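Local coordinates for cellulosome protein dockerin type I (Clostridium thermocellum, PDB 2WZ8) that probably binds carbohydrate ligands as a calcium-containing family 35 carbohydrate-binding module of a cellulosomal protein, at residues A23-R28 with V38-N43; N52-P57 with N125-Y130; Y62-Q67 with D142-A147; V84-S89 with G135-N140; I90-G95 with V118-G123. One frame throughout, in Å; residues are numbered along the deposited sequence. Where two conformers were deposited one is given.

Contact 1. Residues A23-R28 with V38-N43; sequences AAVRQR and VGWIGN
Val25 and Gly39 pair in a short antiparallel beta hairpin, strands 25-28 and 36-39, beside the main sheets of this carbohydrate-binding module. Two backbone bonds join them, Val25 N to Gly39 O at 3.0 Å and Gly39 N to Val25 O at 2.9 Å. Next along, Arg26 and Val38 form the non-hydrogen-bonded pair, their side chains lying side by side with Arg26 CG 4.2 Å from Val38 CG2. The arginine then runs extended to NE, and its guanidinium bonds the carbonyls of Glu14 and Asp15. Val38 is buried; its CG1, trans to the backbone N (chi1 173°), reaches 4.3 Å from Ala24 CB. A small alanine and a branched valine suit this close-set inner face, where Leu20 and Leu49 also touch Val38.

After Gly39 the chain leaves the strand with Trp40 in a left-handed backbone conformation. Its indole comes alongside Val25 on the other face of the hairpin, and Tyr137 meets it edge-to-face. Val25 CG1 approaches the indole edge, 3.8 Å from Trp40 CD1, although this touch is less certain because Val25 has two conformers. Nearer the backbone, Ala23 O lies 3.5 Å from Trp40 CB.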
# COMPACT_ATOMS: atom_id res chain seq x y z
N ALA A 23 -11.90 8.99 -1.27
CA ALA A 23 -12.67 7.94 -0.65
C ALA A 23 -11.83 6.94 0.16
O ALA A 23 -12.38 6.06 0.86
CB ALA A 23 -13.51 7.17 -1.69
N ALA A 24 -10.50 7.05 0.10
CA ALA A 24 -9.69 6.09 0.87
C ALA A 24 -9.97 6.34 2.36
O ALA A 24 -10.04 7.50 2.79
CB ALA A 24 -8.19 6.24 0.56
N VAL A 25 -10.07 5.27 3.14
CA VAL A 25 -10.49 5.39 4.51
C VAL A 25 -9.82 4.37 5.44
O VAL A 25 -9.60 3.22 5.08
CB VAL A 25 -12.05 5.30 4.57
CG1 VAL A 25 -12.54 3.89 4.05
CG2 VAL A 25 -12.59 5.73 5.95
N ARG A 26 -9.51 4.81 6.65
CA ARG A 26 -9.08 3.92 7.74
C ARG A 26 -10.26 3.18 8.28
O ARG A 26 -11.28 3.78 8.57
CB ARG A 26 -8.47 4.71 8.90
CG ARG A 26 -7.20 5.46 8.57
CD ARG A 26 -6.75 6.39 9.72
NE ARG A 26 -5.48 7.03 9.42
CZ ARG A 26 -5.33 8.14 8.71
NH1 ARG A 26 -6.38 8.78 8.24
NH2 ARG A 26 -4.12 8.60 8.48
N GLN A 27 -10.11 1.86 8.42
CA GLN A 27 -11.17 1.01 8.96
C GLN A 27 -10.58 -0.01 9.92
O GLN A 27 -9.42 -0.41 9.80
CB GLN A 27 -12.01 0.37 7.84
CG GLN A 27 -12.92 1.38 7.17
CD GLN A 27 -13.83 0.84 6.09
OE1 GLN A 27 -13.68 -0.29 5.57
NE2 GLN A 27 -14.77 1.68 5.69
N ARG A 28 -11.38 -0.37 10.91
CA ARG A 28 -10.96 -1.33 11.95
C ARG A 28 -11.13 -2.77 11.48
O ARG A 28 -12.09 -3.14 10.83
CB ARG A 28 -11.71 -1.12 13.29
CG ARG A 28 -11.48 0.24 13.93
N VAL A 38 -6.27 0.36 5.63
CA VAL A 38 -6.84 1.39 4.74
C VAL A 38 -7.49 0.70 3.56
O VAL A 38 -6.90 -0.12 2.91
CB VAL A 38 -5.80 2.45 4.33
CG1 VAL A 38 -6.39 3.39 3.29
CG2 VAL A 38 -5.38 3.22 5.52
N GLY A 39 -8.76 1.04 3.32
CA GLY A 39 -9.56 0.49 2.24
C GLY A 39 -9.98 1.57 1.26
O GLY A 39 -9.74 2.76 1.46
N TRP A 40 -10.69 1.11 0.26
CA TRP A 40 -11.29 1.92 -0.81
C TRP A 40 -10.25 2.77 -1.52
O TRP A 40 -10.46 3.93 -1.87
CB TRP A 40 -12.48 2.72 -0.30
CG TRP A 40 -13.51 1.77 0.16
CD1 TRP A 40 -13.72 1.33 1.45
CD2 TRP A 40 -14.39 0.98 -0.65
NE1 TRP A 40 -14.69 0.35 1.47
CE2 TRP A 40 -15.12 0.12 0.20
CE3 TRP A 40 -14.62 0.91 -2.02
CZ2 TRP A 40 -16.05 -0.79 -0.27
CZ3 TRP A 40 -15.57 0.02 -2.49
CH2 TRP A 40 -16.27 -0.82 -1.61
N ILE A 41 -9.10 2.13 -1.73
CA ILE A 41 -8.02 2.70 -2.55
C ILE A 41 -8.28 2.29 -3.99
O ILE A 41 -8.16 1.14 -4.35
CB ILE A 41 -6.63 2.20 -2.12
CG1 ILE A 41 -6.36 2.44 -0.64
CG2 ILE A 41 -5.54 2.83 -2.97
CD1 ILE A 41 -5.20 1.59 -0.11
N GLY A 42 -8.64 3.24 -4.82
CA GLY A 42 -8.90 2.98 -6.23
C GLY A 42 -10.12 3.70 -6.77
O GLY A 42 -10.63 4.64 -6.16
N ASN A 43 -10.57 3.23 -7.94
CA ASN A 43 -11.70 3.87 -8.66
C ASN A 43 -11.42 5.35 -8.91
O ASN A 43 -12.30 6.21 -8.80
CB ASN A 43 -12.98 3.73 -7.84
CG ASN A 43 -14.18 4.20 -8.60
OD1 ASN A 43 -14.32 3.93 -9.80
ND2 ASN A 43 -15.04 4.96 -7.93

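Contact 2. Residues N52-P57 with N125-Y130; sequences NNVYVP and NTIRFY
The side chain of Asn125 swings its CG opposite the carbonyl carbon (chi1 -64°) and turns its amide about chi2 to -94°, which brings ND2 to the carbonyl of Val54. Val54, with CG1 trans to its backbone N, sends that methyl group to Ile127 CD1 at 4.1 Å, the two side chains crossing at about a right angle.

Strands 52-56 and 125-130 diverge strongly, so a single antiparallel hydrogen-bonded pair, Val54 with Asn125, links these two segments. Val54 N donates to Asn125 O at 2.9 Å. In return Val54 O takes two donors of the same asparagine: the backbone N at 2.8 Å, a weak bond bent at its hydrogen, and ND2 at 3.1 Å, much straighter (163°). The ND2 bond approaches nearly in line with the C=O and lies in the plane of the amide. Just before this pair, Asn53 has a left-handed backbone, a conformation that asparagine tolerates well.

Around the pair, Val56 CG2 packs 4.0 Å from Asn125 ND2. At the other end Asn52 OD1 lies 4.0 Å from Thr126 CG2, while the Asn52 amide is bonded to Gln50, Ala17 and Thr19. Valines and isoleucine here face Ile146 and Met64 of the opposite sheet.

Asn125 OD1 accepts from Asn121 N while ND2 donates to Val54 O. The buried amide is therefore held at both ends, its rotation is fixed, and a polar side chain can sit beside the hydrophobic interior with both of its polar atoms satisfied.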
# COMPACT_ATOMS: atom_id res chain seq x y z
N ASN A 52 3.87 9.04 4.21
CA ASN A 52 4.72 10.15 4.35
C ASN A 52 5.87 9.72 5.30
O ASN A 52 5.70 9.00 6.30
CB ASN A 52 3.97 11.38 4.90
CG ASN A 52 2.86 11.84 4.00
OD1 ASN A 52 3.08 12.00 2.78
ND2 ASN A 52 1.65 12.10 4.58
N ASN A 53 6.99 10.28 4.99
CA ASN A 53 8.17 10.21 5.83
C ASN A 53 8.64 8.80 6.07
O ASN A 53 8.92 8.36 7.19
CB ASN A 53 7.94 10.97 7.14
CG ASN A 53 7.59 12.42 6.88
OD1 ASN A 53 6.54 12.93 7.36
ND2 ASN A 53 8.40 13.09 6.10
N VAL A 54 8.78 8.10 4.97
CA VAL A 54 9.46 6.81 4.96
C VAL A 54 10.95 7.10 4.91
O VAL A 54 11.49 7.57 3.92
CB VAL A 54 8.98 5.95 3.78
CG1 VAL A 54 9.80 4.63 3.67
CG2 VAL A 54 7.46 5.71 3.90
N TYR A 55 11.61 6.84 6.02
CA TYR A 55 12.99 7.26 6.23
C TYR A 55 13.97 6.13 6.06
O TYR A 55 13.86 5.08 6.70
CB TYR A 55 13.17 7.84 7.65
CG TYR A 55 14.54 8.40 7.86
CD1 TYR A 55 14.81 9.75 7.66
CD2 TYR A 55 15.57 7.58 8.23
CE1 TYR A 55 16.10 10.25 7.84
CE2 TYR A 55 16.85 8.06 8.40
CZ TYR A 55 17.10 9.40 8.20
OH TYR A 55 18.40 9.88 8.42
N VAL A 56 14.97 6.40 5.21
CA VAL A 56 16.16 5.54 5.11
C VAL A 56 17.44 6.37 5.13
O VAL A 56 17.44 7.51 4.71
CB VAL A 56 16.12 4.65 3.85
CG1 VAL A 56 14.98 3.63 3.93
CG2 VAL A 56 16.08 5.47 2.58
N PRO A 57 18.54 5.79 5.62
CA PRO A 57 19.77 6.57 5.74
C PRO A 57 20.58 6.71 4.45
O PRO A 57 21.51 7.52 4.38
CB PRO A 57 20.59 5.73 6.73
CG PRO A 57 20.14 4.37 6.49
CD PRO A 57 18.66 4.48 6.29
N ASN A 125 11.06 9.98 2.48
CA ASN A 125 10.48 9.66 1.17
C ASN A 125 8.96 9.54 1.29
O ASN A 125 8.44 9.23 2.37
CB ASN A 125 11.01 8.31 0.67
CG ASN A 125 12.51 8.33 0.42
OD1 ASN A 125 12.95 8.57 -0.70
ND2 ASN A 125 13.29 8.06 1.44
N THR A 126 8.28 9.71 0.17
CA THR A 126 6.84 9.41 0.11
C THR A 126 6.63 8.19 -0.76
O THR A 126 7.34 7.94 -1.75
CB THR A 126 6.03 10.59 -0.42
OG1 THR A 126 6.36 10.81 -1.80
CG2 THR A 126 6.28 11.82 0.42
N ILE A 127 5.61 7.42 -0.40
CA ILE A 127 5.17 6.30 -1.21
C ILE A 127 3.65 6.31 -1.30
O ILE A 127 2.99 6.19 -0.29
CB ILE A 127 5.67 4.91 -0.67
CG1 ILE A 127 7.20 4.91 -0.40
CG2 ILE A 127 5.27 3.81 -1.63
CD1 ILE A 127 7.76 3.63 0.26
N ARG A 128 3.14 6.49 -2.51
CA ARG A 128 1.68 6.54 -2.78
C ARG A 128 1.20 5.33 -3.52
O ARG A 128 1.76 4.91 -4.53
CB ARG A 128 1.36 7.81 -3.60
CG ARG A 128 -0.14 8.01 -3.79
CD ARG A 128 -0.52 9.27 -4.57
NE ARG A 128 -0.15 10.49 -3.88
CZ ARG A 128 -0.60 11.70 -4.18
NH1 ARG A 128 -1.45 11.84 -5.19
NH2 ARG A 128 -0.20 12.73 -3.48
N PHE A 129 0.08 4.83 -3.03
CA PHE A 129 -0.65 3.69 -3.56
C PHE A 129 -1.99 4.23 -4.09
O PHE A 129 -2.72 4.96 -3.42
CB PHE A 129 -0.95 2.70 -2.42
CG PHE A 129 0.27 1.95 -1.91
CD1 PHE A 129 0.45 0.61 -2.23
CD2 PHE A 129 1.14 2.54 -1.06
CE1 PHE A 129 1.55 -0.09 -1.71
CE2 PHE A 129 2.27 1.88 -0.59
CZ PHE A 129 2.44 0.54 -0.89
N TYR A 130 -2.26 3.90 -5.35
CA TYR A 130 -3.53 4.31 -5.97
C TYR A 130 -3.90 3.41 -7.13
O TYR A 130 -3.08 2.63 -7.60
CB TYR A 130 -3.41 5.77 -6.47
CG TYR A 130 -2.43 6.02 -7.61
CD1 TYR A 130 -2.89 6.07 -8.91
CD2 TYR A 130 -1.07 6.22 -7.40
CE1 TYR A 130 -2.03 6.32 -9.94
CE2 TYR A 130 -0.20 6.46 -8.45
CZ TYR A 130 -0.68 6.50 -9.71
OH TYR A 130 0.17 6.77 -10.78

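Contact 3. Residues Y62-Q67 with D142-A147; sequences YRMVVQ and DKIAIA. With CA (calcium ion), chain B.
Strands 62-67 and 142-147 run antiparallel, their axes approaching to 4.6 Å, from the hydrogen-bonded pair Arg63 with Ala147, through Val65 with Ala145, to a classic beta bulge where Asp142 and Lys143 both face Gln67. At the bulge Gln67 N donates to Lys143 O at 2.9 Å, and Gln67 O accepts from Asp142 N.

On the buried face Met64 sits between two isoleucines. Its CG lies trans to the backbone N (chi1 177°), and SD reaches Ile144 CD1 at 3.9 Å. Ile146 folds back at chi2 (-68°), which carries its CD1 to 4.0 Å from Met64 CB. The flexible thioether and the branched chains fit together as apolar packing. At the start of segment 62-67 the Tyr62 side chain crosses that of Ile146 at about a right angle, its CD1 3.8 Å from Ile146 CG2, while Ala147 O lies near the plane of the ring at its edge.

The outer face carries Val65 beside Ala145, and the bent chain of Arg63 brings NH2 to 3.8 Å from Ala147 CB. The small alanines suit positions lying under longer neighbours.

Asp142 grips calcium twice, through OD1 at 2.2 Å and its own carbonyl O at 2.5 Å; Glu12, Glu14, Ser33 and Gln36 belong to the same site.

The two strands are the inner pair of a four-stranded antiparallel sheet, with strand 9-12 beyond 142-147 and strand 112-120 beyond 62-67. Phe51, Val54 and Val56 of strand 49-56 pack onto their buried face from the opposing sheet.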
# COMPACT_ATOMS: atom_id res chain seq x y z
N TYR A 62 15.47 -0.62 -2.12
CA TYR A 62 15.05 -1.33 -0.92
C TYR A 62 13.93 -2.27 -1.28
O TYR A 62 13.21 -2.07 -2.26
CB TYR A 62 14.55 -0.34 0.14
CG TYR A 62 15.66 0.51 0.70
CD1 TYR A 62 16.22 0.21 1.94
CD2 TYR A 62 16.16 1.61 -0.01
CE1 TYR A 62 17.26 0.97 2.45
CE2 TYR A 62 17.19 2.37 0.51
CZ TYR A 62 17.72 2.06 1.74
OH TYR A 62 18.76 2.79 2.28
N ARG A 63 13.73 -3.24 -0.42
CA ARG A 63 12.57 -4.13 -0.54
C ARG A 63 11.47 -3.60 0.35
O ARG A 63 11.65 -3.47 1.57
CB ARG A 63 12.96 -5.55 -0.13
CG ARG A 63 13.76 -6.23 -1.21
CD ARG A 63 14.04 -7.70 -0.89
NE ARG A 63 14.88 -7.83 0.30
CZ ARG A 63 14.44 -8.07 1.53
NH1 ARG A 63 13.13 -8.20 1.76
NH2 ARG A 63 15.31 -8.16 2.54
N MET A 64 10.33 -3.35 -0.26
CA MET A 64 9.13 -2.91 0.46
C MET A 64 8.20 -4.11 0.57
O MET A 64 7.71 -4.67 -0.43
CB MET A 64 8.42 -1.78 -0.27
CG MET A 64 7.12 -1.38 0.42
SD MET A 64 6.30 0.06 -0.32
CE MET A 64 5.89 -0.51 -1.97
N VAL A 65 8.01 -4.54 1.80
CA VAL A 65 7.13 -5.66 2.09
C VAL A 65 5.74 -5.07 2.41
O VAL A 65 5.58 -4.33 3.38
CB VAL A 65 7.60 -6.47 3.33
CG1 VAL A 65 6.68 -7.70 3.52
CG2 VAL A 65 9.06 -6.89 3.20
N VAL A 66 4.78 -5.39 1.57
CA VAL A 66 3.42 -4.87 1.69
C VAL A 66 2.54 -5.95 2.26
O VAL A 66 2.44 -7.05 1.71
CB VAL A 66 2.88 -4.40 0.32
CG1 VAL A 66 1.45 -3.83 0.44
CG2 VAL A 66 3.80 -3.37 -0.35
N GLN A 67 1.89 -5.63 3.37
CA GLN A 67 0.88 -6.53 3.97
C GLN A 67 -0.50 -6.04 3.58
O GLN A 67 -0.83 -4.89 3.78
CB GLN A 67 1.04 -6.64 5.48
CG GLN A 67 0.08 -7.66 6.10
CD GLN A 67 0.50 -8.14 7.46
OE1 GLN A 67 -0.21 -7.92 8.47
NE2 GLN A 67 1.62 -8.81 7.50
N ASP A 142 -2.63 -2.98 4.90
CA ASP A 142 -2.50 -3.06 6.37
C ASP A 142 -1.31 -2.23 6.89
O ASP A 142 -1.42 -1.39 7.81
CB ASP A 142 -2.41 -4.52 6.78
CG ASP A 142 -2.36 -4.75 8.27
OD1 ASP A 142 -2.55 -3.78 9.05
OD2 ASP A 142 -2.23 -5.93 8.66
N LYS A 143 -0.16 -2.51 6.31
CA LYS A 143 1.12 -1.89 6.67
C LYS A 143 2.14 -2.19 5.59
O LYS A 143 1.92 -3.03 4.73
CB LYS A 143 1.63 -2.38 8.04
CG LYS A 143 1.88 -3.84 8.11
CD LYS A 143 2.65 -4.23 9.37
CE LYS A 143 2.75 -5.72 9.57
NZ LYS A 143 3.62 -6.13 10.72
N ILE A 144 3.25 -1.47 5.65
CA ILE A 144 4.46 -1.76 4.87
C ILE A 144 5.67 -1.82 5.79
O ILE A 144 5.68 -1.27 6.89
CB ILE A 144 4.67 -0.73 3.73
CG1 ILE A 144 5.08 0.65 4.25
CG2 ILE A 144 3.45 -0.63 2.77
CD1 ILE A 144 5.42 1.63 3.16
N ALA A 145 6.68 -2.53 5.31
CA ALA A 145 7.98 -2.56 5.95
C ALA A 145 9.06 -2.35 4.93
O ALA A 145 8.93 -2.82 3.80
CB ALA A 145 8.18 -3.90 6.68
N ILE A 146 10.09 -1.64 5.33
CA ILE A 146 11.21 -1.38 4.43
C ILE A 146 12.42 -2.12 4.94
O ILE A 146 12.80 -1.97 6.10
CB ILE A 146 11.54 0.13 4.38
CG1 ILE A 146 10.33 0.93 3.91
CG2 ILE A 146 12.76 0.43 3.49
CD1 ILE A 146 9.94 0.70 2.46
N ALA A 147 12.99 -2.94 4.08
CA ALA A 147 14.20 -3.71 4.39
C ALA A 147 15.33 -3.39 3.40
O ALA A 147 15.10 -3.29 2.18
CB ALA A 147 13.81 -5.16 4.33
CA CA B . -2.55 -1.77 10.06

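Contact 4. Residues V84-S89 with G135-N140; sequences VDRYCS and GSYAPN
Arg86 supplies the polar link to the loop 135-140: its NH1 donates to Ala138 O at 2.9 Å, a weak bond bent to 130° at the hydrogen. The stronger partner of the guanidinium is Glu72, which forms a salt bridge with NE. A water gives a second polar link, accepting from Tyr87 N at 2.9 Å and donating to Tyr137 O at 2.8 Å; its bond to Ser136 OG is less certain, since that serine has two conformers. A weak CA-H...O contact, Ala138 CA to Tyr87 O at 3.4 Å, belongs with these.

Packing against a flat group comes next. The arginine chain, extended from CG to NE, lies alongside Tyr137 and points the same way. Tyr137 CB sits over one face of the guanidinium, above its centre and 3.5 Å from Arg86 CZ, with the tyrosine ring turned 24° from the guanidinium plane. A long chain with a flat charged end fits here, its methylenes running past the Tyr137 carbonyl.

Apolar contacts centre on Cys88. With SG trans to the backbone N (chi1 -164°), its sulfur meets Ala138 CB at 3.5 Å, and its CB lies 4.1 Å from Pro139 CD. These compact residues suit a buried spot, and Phe129 and Phe102 also touch Cys88.

Leading from strand 123-130 of the five-stranded sheet to strand 140-147 of the four-stranded one, and packing beside strand 86-92 on the way, this is a sheet-to-sheet connection of a beta-sandwich.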
# COMPACT_ATOMS: atom_id res chain seq x y z
N VAL A 84 -9.41 -13.17 -8.39
CA VAL A 84 -8.61 -12.31 -9.24
C VAL A 84 -7.62 -11.46 -8.47
O VAL A 84 -7.76 -11.21 -7.29
CB VAL A 84 -9.45 -11.40 -10.11
CG1 VAL A 84 -10.30 -12.26 -11.08
CG2 VAL A 84 -10.30 -10.47 -9.26
N ASP A 85 -6.61 -11.04 -9.20
CA ASP A 85 -5.59 -10.15 -8.71
C ASP A 85 -6.21 -8.76 -8.65
O ASP A 85 -7.14 -8.44 -9.40
CB ASP A 85 -4.38 -10.13 -9.65
CG ASP A 85 -3.50 -11.37 -9.57
OD1 ASP A 85 -3.75 -12.33 -8.81
OD2 ASP A 85 -2.47 -11.35 -10.31
N ARG A 86 -5.70 -7.94 -7.75
CA ARG A 86 -5.97 -6.50 -7.72
C ARG A 86 -4.71 -5.75 -8.07
O ARG A 86 -3.63 -6.00 -7.52
CB ARG A 86 -6.47 -6.06 -6.35
CG ARG A 86 -7.96 -6.23 -6.17
CD ARG A 86 -8.50 -5.61 -4.91
NE ARG A 86 -9.96 -5.44 -4.96
CZ ARG A 86 -10.67 -4.66 -4.16
NH1 ARG A 86 -10.08 -3.97 -3.20
NH2 ARG A 86 -12.00 -4.62 -4.30
N TYR A 87 -4.87 -4.81 -8.98
CA TYR A 87 -3.75 -3.96 -9.43
C TYR A 87 -3.61 -2.75 -8.55
O TYR A 87 -4.58 -2.16 -8.13
CB TYR A 87 -4.01 -3.53 -10.88
CG TYR A 87 -2.91 -2.70 -11.52
CD1 TYR A 87 -1.82 -3.30 -12.12
CD2 TYR A 87 -2.97 -1.32 -11.52
CE1 TYR A 87 -0.85 -2.57 -12.72
CE2 TYR A 87 -1.96 -0.56 -12.13
CZ TYR A 87 -0.90 -1.20 -12.72
OH TYR A 87 0.09 -0.47 -13.33
N CYS A 88 -2.38 -2.38 -8.30
CA CYS A 88 -2.06 -1.11 -7.69
C CYS A 88 -0.91 -0.40 -8.36
O CYS A 88 0.07 -1.03 -8.72
CB CYS A 88 -1.75 -1.30 -6.20
SG CYS A 88 -1.77 0.17 -5.19
N SER A 89 -1.04 0.92 -8.47
CA SER A 89 0.05 1.80 -8.91
C SER A 89 0.79 2.26 -7.66
O SER A 89 0.18 2.66 -6.67
CB SER A 89 -0.52 3.06 -9.62
OG SER A 89 -1.22 2.72 -10.81
N GLY A 135 -13.63 1.90 -11.42
CA GLY A 135 -14.14 0.57 -11.04
C GLY A 135 -13.09 -0.46 -10.62
O GLY A 135 -13.41 -1.60 -10.32
N SER A 136 -11.83 -0.03 -10.64
CA SER A 136 -10.68 -0.89 -10.31
C SER A 136 -10.06 -0.45 -9.00
O SER A 136 -9.77 0.73 -8.79
CB SER A 136 -9.63 -0.80 -11.43
OG SER A 136 -8.72 -1.89 -11.42
N TYR A 137 -9.85 -1.42 -8.11
CA TYR A 137 -9.33 -1.13 -6.76
C TYR A 137 -8.02 -1.84 -6.49
O TYR A 137 -7.78 -2.99 -6.91
CB TYR A 137 -10.33 -1.53 -5.67
CG TYR A 137 -11.59 -0.69 -5.69
CD1 TYR A 137 -11.66 0.52 -5.00
CD2 TYR A 137 -12.68 -1.07 -6.45
CE1 TYR A 137 -12.80 1.29 -5.04
CE2 TYR A 137 -13.83 -0.30 -6.49
CZ TYR A 137 -13.86 0.88 -5.79
OH TYR A 137 -15.01 1.63 -5.82
N ALA A 138 -7.18 -1.13 -5.75
CA ALA A 138 -6.02 -1.74 -5.09
C ALA A 138 -6.45 -2.68 -3.97
O ALA A 138 -7.57 -2.59 -3.49
CB ALA A 138 -5.10 -0.64 -4.50
N PRO A 139 -5.58 -3.60 -3.56
CA PRO A 139 -5.89 -4.32 -2.34
C PRO A 139 -6.04 -3.35 -1.16
O PRO A 139 -5.54 -2.21 -1.19
CB PRO A 139 -4.67 -5.19 -2.11
CG PRO A 139 -3.57 -4.47 -2.77
CD PRO A 139 -4.18 -3.80 -3.96
N ASN A 140 -6.67 -3.86 -0.11
CA ASN A 140 -6.66 -3.17 1.19
C ASN A 140 -5.24 -3.29 1.77
O ASN A 140 -4.65 -4.36 1.75
CB ASN A 140 -7.68 -3.77 2.14
CG ASN A 140 -9.10 -3.55 1.70
OD1 ASN A 140 -9.35 -2.74 0.80
ND2 ASN A 140 -10.02 -4.23 2.33
O HOH W 1 -7.58 -4.07 -9.49

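Contact 5. Residues I90-G95 with V118-G123; sequences ISVNGG and VYLNAG
A tight type I' turn, Val92 to Gly95, closes the hairpin between strands 86-92 and 98-102, and its first residue packs across the beta-sandwich onto strand 112-120. Val92 carries the contact. CG1 lies trans to the backbone N (chi1 179°), which directs the two methyl groups to separate partners: CG1 meets Leu120 CD2 at 3.7 Å and the carbonyl O of Tyr119 at 3.4 Å, whereas CG2 meets Val118 CG1 at 4.0 Å. It crosses both Val118 and Leu120 at about a right angle. A branched residue suits this place because it can touch two neighbours at once. Leu120 reaches over with its CD2 branch, and Val118 presents CG1, which its first torsion sets opposite the carbonyl carbon.

The turn itself holds the end of the strand in shape. Gly95 N bonds back to Val92 O at 2.8 Å, and Ser91 OG donates to Gly95 O at 2.7 Å. Asn93 and Gly94 both adopt left-handed backbone conformations, as a type I' turn requires; asparagine and glycine are the residue types that accept them readily. Asn93 also borders Asn121, which lies just past the end of the facing strand, so polar side chains fringe the apolar patch.

The axes of strand segments 90-92 and 118-120 lie 8.2 Å apart at an angle of only 18°, too far apart for backbone pairing. Strand 86-92 lies between 123-130 and 98-102 in the five-stranded sheet. Strand 112-120 is the edge strand of the four-stranded sheet, next to strand 60-69, whose Met64 touches both Ile90 and Val118.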
# COMPACT_ATOMS: atom_id res chain seq x y z
N ILE A 90 2.11 2.25 -7.74
CA ILE A 90 2.97 2.73 -6.63
C ILE A 90 3.89 3.81 -7.16
O ILE A 90 4.66 3.57 -8.10
CB ILE A 90 3.78 1.53 -6.06
CG1 ILE A 90 2.77 0.43 -5.60
CG2 ILE A 90 4.77 2.00 -4.99
CD1 ILE A 90 3.35 -0.90 -5.24
N SER A 91 3.81 5.00 -6.56
CA SER A 91 4.65 6.14 -6.91
C SER A 91 5.48 6.54 -5.75
O SER A 91 4.99 6.84 -4.70
CB SER A 91 3.74 7.30 -7.33
OG SER A 91 4.45 8.53 -7.47
N VAL A 92 6.79 6.55 -5.97
CA VAL A 92 7.77 6.94 -4.96
C VAL A 92 8.23 8.37 -5.21
O VAL A 92 8.67 8.68 -6.30
CB VAL A 92 8.95 5.97 -4.96
CG1 VAL A 92 9.98 6.39 -3.94
CG2 VAL A 92 8.51 4.52 -4.72
N ASN A 93 8.07 9.23 -4.21
CA ASN A 93 8.51 10.63 -4.30
C ASN A 93 7.93 11.34 -5.53
O ASN A 93 8.58 12.13 -6.24
CB ASN A 93 10.05 10.71 -4.30
CG ASN A 93 10.67 10.20 -3.01
OD1 ASN A 93 11.66 9.43 -3.04
ND2 ASN A 93 10.11 10.61 -1.90
N GLY A 94 6.67 11.03 -5.80
CA GLY A 94 5.96 11.61 -6.93
C GLY A 94 6.39 11.10 -8.27
O GLY A 94 6.04 11.68 -9.31
N GLY A 95 7.21 10.06 -8.26
CA GLY A 95 7.76 9.47 -9.46
C GLY A 95 6.78 8.66 -10.26
O GLY A 95 5.59 8.57 -9.95
N VAL A 118 11.74 -0.76 -4.40
CA VAL A 118 11.58 0.67 -4.52
C VAL A 118 12.94 1.37 -4.39
O VAL A 118 13.75 1.00 -3.57
CB VAL A 118 10.58 1.23 -3.47
CG1 VAL A 118 9.16 0.72 -3.76
CG2 VAL A 118 11.01 0.93 -2.02
N TYR A 119 13.14 2.41 -5.20
CA TYR A 119 14.32 3.25 -5.10
C TYR A 119 14.00 4.46 -4.24
O TYR A 119 13.08 5.25 -4.54
CB TYR A 119 14.84 3.72 -6.48
CG TYR A 119 16.18 4.41 -6.33
CD1 TYR A 119 17.36 3.67 -6.36
CD2 TYR A 119 16.26 5.77 -6.09
CE1 TYR A 119 18.57 4.27 -6.23
CE2 TYR A 119 17.50 6.39 -5.92
CZ TYR A 119 18.63 5.62 -5.97
OH TYR A 119 19.88 6.21 -5.84
N LEU A 120 14.76 4.58 -3.14
CA LEU A 120 14.59 5.64 -2.17
C LEU A 120 15.81 6.52 -2.08
O LEU A 120 16.93 6.09 -2.29
CB LEU A 120 14.29 5.04 -0.80
CG LEU A 120 13.04 4.15 -0.72
CD1 LEU A 120 12.93 3.51 0.68
CD2 LEU A 120 11.77 4.88 -1.13
N ASN A 121 15.55 7.78 -1.76
CA ASN A 121 16.61 8.76 -1.44
C ASN A 121 17.00 8.67 0.04
O ASN A 121 16.19 8.26 0.87
CB ASN A 121 16.15 10.18 -1.73
CG ASN A 121 15.75 10.39 -3.16
OD1 ASN A 121 16.42 9.94 -4.07
ND2 ASN A 121 14.61 11.06 -3.37
N ALA A 122 18.22 9.08 0.39
CA ALA A 122 18.54 9.28 1.80
C ALA A 122 17.58 10.31 2.39
O ALA A 122 17.31 11.33 1.76
CB ALA A 122 19.99 9.75 1.96
N GLY A 123 17.11 10.05 3.60
CA GLY A 123 16.16 10.92 4.28
C GLY A 123 14.74 10.44 4.11
O GLY A 123 14.46 9.23 3.99

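From the N terminus, contact 1 closes first, a local hairpin completed before any other contact opens. Contact 2 then opens on strand 49-56 and contact 3 on strand 60-69; they cross, because 125-130 arrives before 142-147. Contact 4 opens at 84-89 and closes at 135-140, so it is nested within contact 3 and crosses contact 2. Contact 5, the innermost, lies inside the loops of contacts 2, 3 and 4. Contacts 2 and 3 each pair two strands within one of the two sheets, while contact 5 joins those sheets at one end. Towards the other end, contact 4 meets contact 1 through Asn43 and Trp40, and Asp142 of contact 3 holds the calcium.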